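Local coordinates for oxygen-independent coproporphyrinogen III oxidase (Escherichia coli, PDB 1OLT), which catalyses the oxygen-independent oxidative decarboxylation of two propionate groups of coproporphyrinogen III to vinyl groups in haem biosynthesis, using S-adenosylmethionine and a [4Fe-4S] cluster, at residues A[103-116]-A[134-147]. Numbering follows the deposited sequence.
With SAM (S-adenosylmethionine), chain C; SAM (S-adenosylmethionine), chain D; SF4 (iron/sulfur cluster), chain B.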
loop_
_atom_site.group_PDB
_atom_site.type_symbol
_atom_site.label_atom_id
_atom_site.label_comp_id
_atom_site.label_asym_id
_atom_site.label_seq_id
_atom_site.Cartn_x
_atom_site.Cartn_y
_atom_site.Cartn_z
ATOM N N ARG A 103 6.034 -23.946 -2.379
ATOM C CA ARG A 103 6.525 -22.592 -2.222
ATOM C C ARG A 103 7.006 -22.364 -0.816
ATOM O O ARG A 103 6.667 -23.120 0.108
ATOM C CB ARG A 103 5.428 -21.583 -2.555
ATOM C CG ARG A 103 4.828 -21.757 -3.945
ATOM C CD ARG A 103 5.693 -21.329 -5.098
ATOM N NE ARG A 103 4.820 -21.079 -6.248
ATOM C CZ ARG A 103 4.640 -19.908 -6.840
ATOM N NH1 ARG A 103 5.326 -18.832 -6.457
ATOM N NH2 ARG A 103 3.786 -19.829 -7.856
ATOM N N HIS A 104 7.769 -21.274 -0.675
ATOM C CA HIS A 104 8.275 -20.793 0.585
ATOM C C HIS A 104 7.811 -19.362 0.728
ATOM O O HIS A 104 8.004 -18.574 -0.191
ATOM C CB HIS A 104 9.791 -20.884 0.556
ATOM C CG HIS A 104 10.272 -22.297 0.443
ATOM N ND1 HIS A 104 10.667 -23.035 1.537
ATOM C CD2 HIS A 104 10.331 -23.140 -0.623
ATOM C CE1 HIS A 104 11.017 -24.250 1.143
ATOM N NE2 HIS A 104 10.801 -24.347 -0.159
ATOM N N VAL A 105 7.188 -19.060 1.869
ATOM C CA VAL A 105 6.550 -17.784 2.107
ATOM C C VAL A 105 7.578 -16.871 2.782
ATOM O O VAL A 105 8.123 -17.211 3.811
ATOM C CB VAL A 105 5.297 -17.937 2.932
ATOM C CG1 VAL A 105 4.799 -16.619 3.299
ATOM C CG2 VAL A 105 4.241 -18.722 2.089
ATOM N N SER A 106 7.873 -15.741 2.147
ATOM C CA SER A 106 8.811 -14.766 2.654
ATOM C C SER A 106 8.116 -13.566 3.287
ATOM O O SER A 106 8.748 -12.746 3.978
ATOM C CB SER A 106 9.728 -14.288 1.500
ATOM O OG SER A 106 8.941 -13.665 0.480
ATOM N N GLN A 107 6.809 -13.488 3.097
ATOM C CA GLN A 107 6.046 -12.283 3.467
ATOM C C GLN A 107 4.556 -12.565 3.741
ATOM O O GLN A 107 3.929 -13.252 2.938
ATOM C CB GLN A 107 6.145 -11.347 2.303
ATOM C CG GLN A 107 5.849 -9.932 2.582
ATOM C CD GLN A 107 6.261 -9.001 1.361
ATOM O OE1 GLN A 107 7.318 -8.353 1.389
ATOM N NE2 GLN A 107 5.407 -8.966 0.314
ATOM N N LEU A 108 4.008 -12.015 4.833
ATOM C CA LEU A 108 2.576 -12.056 5.102
ATOM C C LEU A 108 2.194 -10.700 5.653
ATOM O O LEU A 108 2.856 -10.192 6.557
ATOM C CB LEU A 108 2.254 -13.123 6.157
ATOM C CG LEU A 108 0.872 -13.094 6.811
ATOM C CD1 LEU A 108 -0.174 -13.364 5.793
ATOM C CD2 LEU A 108 0.833 -14.080 7.938
ATOM N N HIS A 109 1.087 -10.155 5.147
ATOM C CA HIS A 109 0.517 -8.964 5.669
ATOM C C HIS A 109 -1.009 -9.089 5.767
ATOM O O HIS A 109 -1.662 -9.646 4.873
ATOM C CB HIS A 109 0.819 -7.813 4.781
ATOM C CG HIS A 109 0.275 -6.513 5.276
ATOM N ND1 HIS A 109 1.017 -5.645 6.000
ATOM C CD2 HIS A 109 -0.949 -5.960 5.178
ATOM C CE1 HIS A 109 0.299 -4.565 6.285
ATOM N NE2 HIS A 109 -0.891 -4.720 5.778
ATOM N N TRP A 110 -1.534 -8.572 6.858
ATOM C CA TRP A 110 -2.948 -8.440 7.036
ATOM C C TRP A 110 -3.274 -6.939 6.927
ATOM O O TRP A 110 -2.759 -6.131 7.673
ATOM C CB TRP A 110 -3.403 -8.940 8.403
ATOM C CG TRP A 110 -3.232 -10.454 8.650
ATOM C CD1 TRP A 110 -2.703 -11.388 7.798
ATOM C CD2 TRP A 110 -3.562 -11.163 9.851
ATOM N NE1 TRP A 110 -2.657 -12.617 8.394
ATOM C CE2 TRP A 110 -3.191 -12.523 9.657
ATOM C CE3 TRP A 110 -4.136 -10.806 11.065
ATOM C CZ2 TRP A 110 -3.360 -13.494 10.641
ATOM C CZ3 TRP A 110 -4.298 -11.804 12.059
ATOM C CH2 TRP A 110 -3.933 -13.102 11.833
ATOM N N GLY A 111 -4.220 -6.643 6.054
ATOM C CA GLY A 111 -4.693 -5.316 5.809
ATOM C C GLY A 111 -6.210 -5.270 5.960
ATOM O O GLY A 111 -6.867 -6.270 6.289
ATOM N N GLY A 112 -6.779 -4.137 5.633
ATOM C CA GLY A 112 -8.229 -4.001 5.749
ATOM C C GLY A 112 -8.714 -2.596 5.436
ATOM O O GLY A 112 -8.137 -1.940 4.536
ATOM N N GLY A 113 -9.748 -2.094 6.154
ATOM C CA GLY A 113 -10.334 -2.683 7.292
ATOM C C GLY A 113 -9.397 -2.645 8.441
ATOM O O GLY A 113 -8.318 -2.066 8.363
ATOM N N THR A 114 -9.783 -3.318 9.536
ATOM C CA THR A 114 -9.035 -3.319 10.739
ATOM C C THR A 114 -8.672 -4.738 11.148
ATOM O O THR A 114 -9.491 -5.450 11.768
ATOM C CB THR A 114 -9.834 -2.664 11.856
ATOM O OG1 THR A 114 -10.184 -1.317 11.573
ATOM C CG2 THR A 114 -8.950 -2.554 13.105
ATOM N N PRO A 115 -7.474 -5.207 10.805
ATOM C CA PRO A 115 -7.054 -6.553 11.227
ATOM C C PRO A 115 -7.190 -6.844 12.705
ATOM O O PRO A 115 -7.542 -7.989 13.013
ATOM C CB PRO A 115 -5.589 -6.635 10.769
ATOM C CG PRO A 115 -5.574 -5.732 9.533
ATOM C CD PRO A 115 -6.509 -4.614 9.871
ATOM N N THR A 116 -6.936 -5.852 13.553
ATOM C CA THR A 116 -7.088 -5.989 14.985
ATOM C C THR A 116 -8.519 -5.923 15.524
ATOM O O THR A 116 -8.722 -5.927 16.751
ATOM C CB THR A 116 -6.146 -5.036 15.748
ATOM O OG1 THR A 116 -6.262 -3.662 15.315
ATOM C CG2 THR A 116 -4.765 -5.443 15.492
ATOM N N PHE A 134 0.709 -23.272 4.483
ATOM C CA PHE A 134 1.812 -22.745 3.685
ATOM C C PHE A 134 3.093 -22.920 4.486
ATOM O O PHE A 134 3.068 -22.907 5.735
ATOM C CB PHE A 134 1.624 -21.228 3.382
ATOM C CG PHE A 134 0.380 -20.890 2.597
ATOM C CD1 PHE A 134 0.381 -20.922 1.231
ATOM C CD2 PHE A 134 -0.793 -20.489 3.250
ATOM C CE1 PHE A 134 -0.735 -20.566 0.514
ATOM C CE2 PHE A 134 -1.907 -20.141 2.552
ATOM C CZ PHE A 134 -1.888 -20.172 1.185
ATOM N N GLN A 135 4.196 -23.059 3.788
ATOM C CA GLN A 135 5.508 -23.153 4.389
ATOM C C GLN A 135 6.165 -21.764 4.553
ATOM O O GLN A 135 6.588 -21.151 3.584
ATOM C CB GLN A 135 6.410 -24.075 3.537
ATOM C CG GLN A 135 7.605 -24.567 4.356
ATOM C CD GLN A 135 8.432 -25.676 3.695
ATOM O OE1 GLN A 135 7.923 -26.461 2.846
ATOM N NE2 GLN A 135 9.719 -25.766 4.100
ATOM N N PHE A 136 6.266 -21.305 5.795
ATOM C CA PHE A 136 6.797 -19.980 6.111
ATOM C C PHE A 136 8.284 -20.060 6.313
ATOM O O PHE A 136 8.772 -20.957 7.033
ATOM C CB PHE A 136 6.195 -19.451 7.411
ATOM C CG PHE A 136 4.887 -18.811 7.244
ATOM C CD1 PHE A 136 3.789 -19.543 6.781
ATOM C CD2 PHE A 136 4.722 -17.493 7.537
ATOM C CE1 PHE A 136 2.571 -18.961 6.636
ATOM C CE2 PHE A 136 3.477 -16.881 7.368
ATOM C CZ PHE A 136 2.415 -17.632 6.902
ATOM N N ASN A 137 9.018 -19.133 5.696
ATOM C CA ASN A 137 10.439 -18.984 6.025
ATOM C C ASN A 137 10.518 -18.522 7.507
ATOM O O ASN A 137 9.677 -17.762 8.000
ATOM C CB ASN A 137 11.167 -17.947 5.142
ATOM C CG ASN A 137 11.240 -18.344 3.688
ATOM O OD1 ASN A 137 11.057 -19.516 3.336
ATOM N ND2 ASN A 137 11.530 -17.365 2.818
ATOM N N ALA A 138 11.553 -18.969 8.190
ATOM C CA ALA A 138 11.755 -18.610 9.598
ATOM C C ALA A 138 11.947 -17.096 9.799
ATOM O O ALA A 138 11.564 -16.531 10.845
ATOM C CB ALA A 138 12.981 -19.408 10.162
ATOM N N ASP A 139 12.514 -16.439 8.787
ATOM C CA ASP A 139 12.707 -14.982 8.816
ATOM C C ASP A 139 11.713 -14.226 7.949
ATOM O O ASP A 139 11.996 -13.141 7.509
ATOM C CB ASP A 139 14.129 -14.629 8.390
ATOM C CG ASP A 139 14.393 -14.998 6.979
ATOM O OD1 ASP A 139 13.531 -15.675 6.362
ATOM O OD2 ASP A 139 15.413 -14.655 6.397
ATOM N N ALA A 140 10.519 -14.800 7.720
ATOM C CA ALA A 140 9.476 -14.072 7.022
ATOM C C ALA A 140 9.141 -12.747 7.684
ATOM O O ALA A 140 9.166 -12.599 8.878
ATOM C CB ALA A 140 8.180 -14.979 6.874
ATOM N N GLU A 141 8.596 -11.836 6.876
ATOM C CA GLU A 141 8.248 -10.462 7.290
ATOM C C GLU A 141 6.781 -10.641 7.484
ATOM O O GLU A 141 6.082 -10.995 6.562
ATOM C CB GLU A 141 8.580 -9.471 6.173
ATOM C CG GLU A 141 8.111 -8.059 6.393
ATOM C CD GLU A 141 8.200 -7.203 5.116
ATOM O OE1 GLU A 141 9.312 -6.928 4.651
ATOM O OE2 GLU A 141 7.150 -6.811 4.582
ATOM N N ILE A 142 6.327 -10.461 8.699
ATOM C CA ILE A 142 4.910 -10.727 9.082
ATOM C C ILE A 142 4.321 -9.441 9.719
ATOM O O ILE A 142 4.734 -9.021 10.816
ATOM C CB ILE A 142 4.860 -11.933 10.055
ATOM C CG1 ILE A 142 5.411 -13.187 9.360
ATOM C CG2 ILE A 142 3.446 -12.220 10.519
ATOM C CD1 ILE A 142 5.547 -14.333 10.251
ATOM N N SER A 143 3.444 -8.778 8.983
ATOM C CA SER A 143 2.987 -7.442 9.315
ATOM C C SER A 143 1.469 -7.342 9.402
ATOM O O SER A 143 0.723 -8.141 8.830
ATOM C CB SER A 143 3.471 -6.396 8.298
ATOM O OG SER A 143 3.153 -6.716 6.980
ATOM N N ILE A 144 1.034 -6.333 10.122
ATOM C CA ILE A 144 -0.384 -6.140 10.357
ATOM C C ILE A 144 -0.622 -4.643 10.579
ATOM O O ILE A 144 0.250 -3.923 11.097
ATOM C CB ILE A 144 -0.817 -6.942 11.610
ATOM C CG1 ILE A 144 -2.328 -6.872 11.879
ATOM C CG2 ILE A 144 -0.070 -6.470 12.854
ATOM C CD1 ILE A 144 -2.815 -7.794 12.952
ATOM N N GLU A 145 -1.817 -4.207 10.203
ATOM C CA GLU A 145 -2.306 -2.866 10.486
ATOM C C GLU A 145 -3.198 -2.819 11.692
ATOM O O GLU A 145 -3.985 -3.733 11.937
ATOM C CB GLU A 145 -3.028 -2.333 9.261
ATOM C CG GLU A 145 -2.183 -2.486 7.986
ATOM C CD GLU A 145 -2.726 -1.797 6.784
ATOM O OE1 GLU A 145 -3.093 -0.582 6.927
ATOM O OE2 GLU A 145 -2.766 -2.462 5.688
ATOM N N VAL A 146 -3.096 -1.734 12.454
ATOM C CA VAL A 146 -3.655 -1.666 13.802
ATOM C C VAL A 146 -4.374 -0.344 13.953
ATOM O O VAL A 146 -3.793 0.693 13.712
ATOM C CB VAL A 146 -2.541 -1.732 14.887
ATOM C CG1 VAL A 146 -3.166 -1.624 16.276
ATOM C CG2 VAL A 146 -1.770 -3.029 14.786
ATOM N N ASP A 147 -5.625 -0.385 14.364
ATOM C CA ASP A 147 -6.368 0.823 14.766
ATOM C C ASP A 147 -6.133 1.022 16.288
ATOM O O ASP A 147 -6.420 0.121 17.087
ATOM C CB ASP A 147 -7.844 0.543 14.491
ATOM C CG ASP A 147 -8.786 1.637 14.976
ATOM O OD1 ASP A 147 -8.375 2.801 15.168
ATOM O OD2 ASP A 147 -10.011 1.378 15.136
HETATM N N SAM C . -8.074 0.285 10.041
HETATM C CA SAM C . -6.836 0.763 10.642
HETATM C C SAM C . -6.865 2.242 11.049
HETATM O O SAM C . -7.742 3.013 10.525
HETATM O OXT SAM C . -6.071 2.546 11.915
HETATM C CB SAM C . -5.740 0.564 9.576
HETATM C CG SAM C . -5.456 1.607 8.529
HETATM S SD SAM C . -6.682 1.795 7.260
HETATM C CE SAM C . -6.915 0.144 6.589
HETATM C "C5'" SAM C . -5.619 2.320 5.807
HETATM C "C4'" SAM C . -5.245 3.834 5.633
HETATM O "O4'" SAM C . -5.831 4.448 4.492
HETATM C "C3'" SAM C . -5.729 4.712 6.762
HETATM O "O3'" SAM C . -4.984 4.558 7.976
HETATM C "C2'" SAM C . -5.720 6.117 6.147
HETATM O "O2'" SAM C . -4.494 6.791 6.431
HETATM C "C1'" SAM C . -5.793 5.848 4.664
HETATM N N9 SAM C . -6.974 6.395 4.027
HETATM C C8 SAM C . -8.233 5.861 4.129
HETATM N N7 SAM C . -9.072 6.589 3.399
HETATM C C5 SAM C . -8.343 7.587 2.805
HETATM C C6 SAM C . -8.688 8.635 1.933
HETATM N N6 SAM C . -9.927 8.828 1.483
HETATM N N1 SAM C . -7.694 9.478 1.522
HETATM C C2 SAM C . -6.382 9.296 1.973
HETATM N N3 SAM C . -6.043 8.284 2.804
HETATM C C4 SAM C . -7.023 7.455 3.217
HETATM N N SAM D . -5.488 2.496 -0.428
HETATM C CA SAM D . -5.273 3.648 0.468
HETATM C C SAM D . -5.516 4.989 -0.255
HETATM O O SAM D . -6.353 5.833 0.121
HETATM O OXT SAM D . -4.901 5.327 -1.289
HETATM C CB SAM D . -3.855 3.584 1.094
HETATM C CG SAM D . -3.601 2.403 2.084
HETATM S SD SAM D . -2.529 1.077 1.436
HETATM C CE SAM D . -0.906 1.521 2.153
HETATM C "C5'" SAM D . -2.835 -0.490 2.334
HETATM C "C4'" SAM D . -4.254 -0.995 2.121
HETATM O "O4'" SAM D . -4.351 -1.355 0.752
HETATM C "C3'" SAM D . -4.602 -2.269 2.898
HETATM O "O3'" SAM D . -4.879 -1.993 4.259
HETATM C "C2'" SAM D . -5.734 -2.777 2.049
HETATM O "O2'" SAM D . -6.885 -2.009 2.274
HETATM C "C1'" SAM D . -5.218 -2.498 0.627
HETATM N N9 SAM D . -4.445 -3.601 0.085
HETATM C C8 SAM D . -3.135 -3.863 0.278
HETATM N N7 SAM D . -2.813 -5.031 -0.406
HETATM C C5 SAM D . -3.889 -5.471 -1.003
HETATM C C6 SAM D . -4.129 -6.568 -1.783
HETATM N N6 SAM D . -3.194 -7.432 -2.139
HETATM N N1 SAM D . -5.392 -6.738 -2.225
HETATM C C2 SAM D . -6.375 -5.878 -1.913
HETATM N N3 SAM D . -6.163 -4.814 -1.128
HETATM C C4 SAM D . -4.929 -4.611 -0.688
HETATM FE FE1 SF4 B . -11.769 1.328 9.301
HETATM FE FE2 SF4 B . -11.035 3.070 7.432
HETATM FE FE3 SF4 B . -9.473 2.283 9.301
HETATM FE FE4 SF4 B . -11.300 3.718 9.775
HETATM S S1 SF4 B . -9.542 4.385 8.460
HETATM S S2 SF4 B . -10.773 2.064 11.162
HETATM S S3 SF4 B . -12.904 2.991 8.629
HETATM S S4 SF4 B . -10.291 1.102 7.680
HETATM O O HOH W 1 3.805 -23.026 0.960
HETATM O O HOH W 2 9.986 -22.092 3.958
HETATM O O HOH W 3 11.232 -17.730 -0.067
HETATM O O HOH W 4 4.964 -8.129 5.658
HETATM O O HOH W 5 -11.750 -0.413 13.738
HETATM O O HOH W 6 -7.795 -2.290 16.741
#
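His-109 of strand 105-112 reaches across to Ser-143 and Glu-145 of strand 140-146, its parallel neighbour in the barrel sheet of the radical SAM core; helix 120-133 links the two strands in a beta-alpha-beta crossover. With CG anti to the backbone N (chi1 -179°), the imidazole is carried across to strand 140-146, with Ser-143 OG and Glu-145 OE2 at the ring's edge. CB and CG pass 3.4 Å from Ser-143 OG, ND1 and that hydroxyl are hydrogen-bonded at 2.6 Å, CE1 rests against Glu-145 CG, CD2 comes nearest to Glu-145 OE2 (4.0 Å), and NE2 donates to that oxygen over 2.9 Å, nearly straight (166°) and on the anti side of the carboxylate. Glu-145 OE2 also accepts a hydrogen bond from O3' of the SAM in chain D at 2.6 Å, while Gly-112 N donates to the same ribose oxygen. On the opposite face Val-105 CG1 sits over the Phe-136 ring in a CH-pi contact, 4.3 Å from its centroid, and Leu-108 CD2 meets the ring edge. Ile-144 CD1 leans on Trp-110 CE3, and Ile-144 CG1 packs tightly on Pro-115 CB (3.5 Å). Thr-114 OG1 lies 3.1 Å from N of the SAM in chain C, whose N and O bind a cluster iron. Bonded at both nitrogens, the imidazole is fixed in rotation, consistent with a second-shell role in orienting the carboxylate toward the ribose hydroxyl.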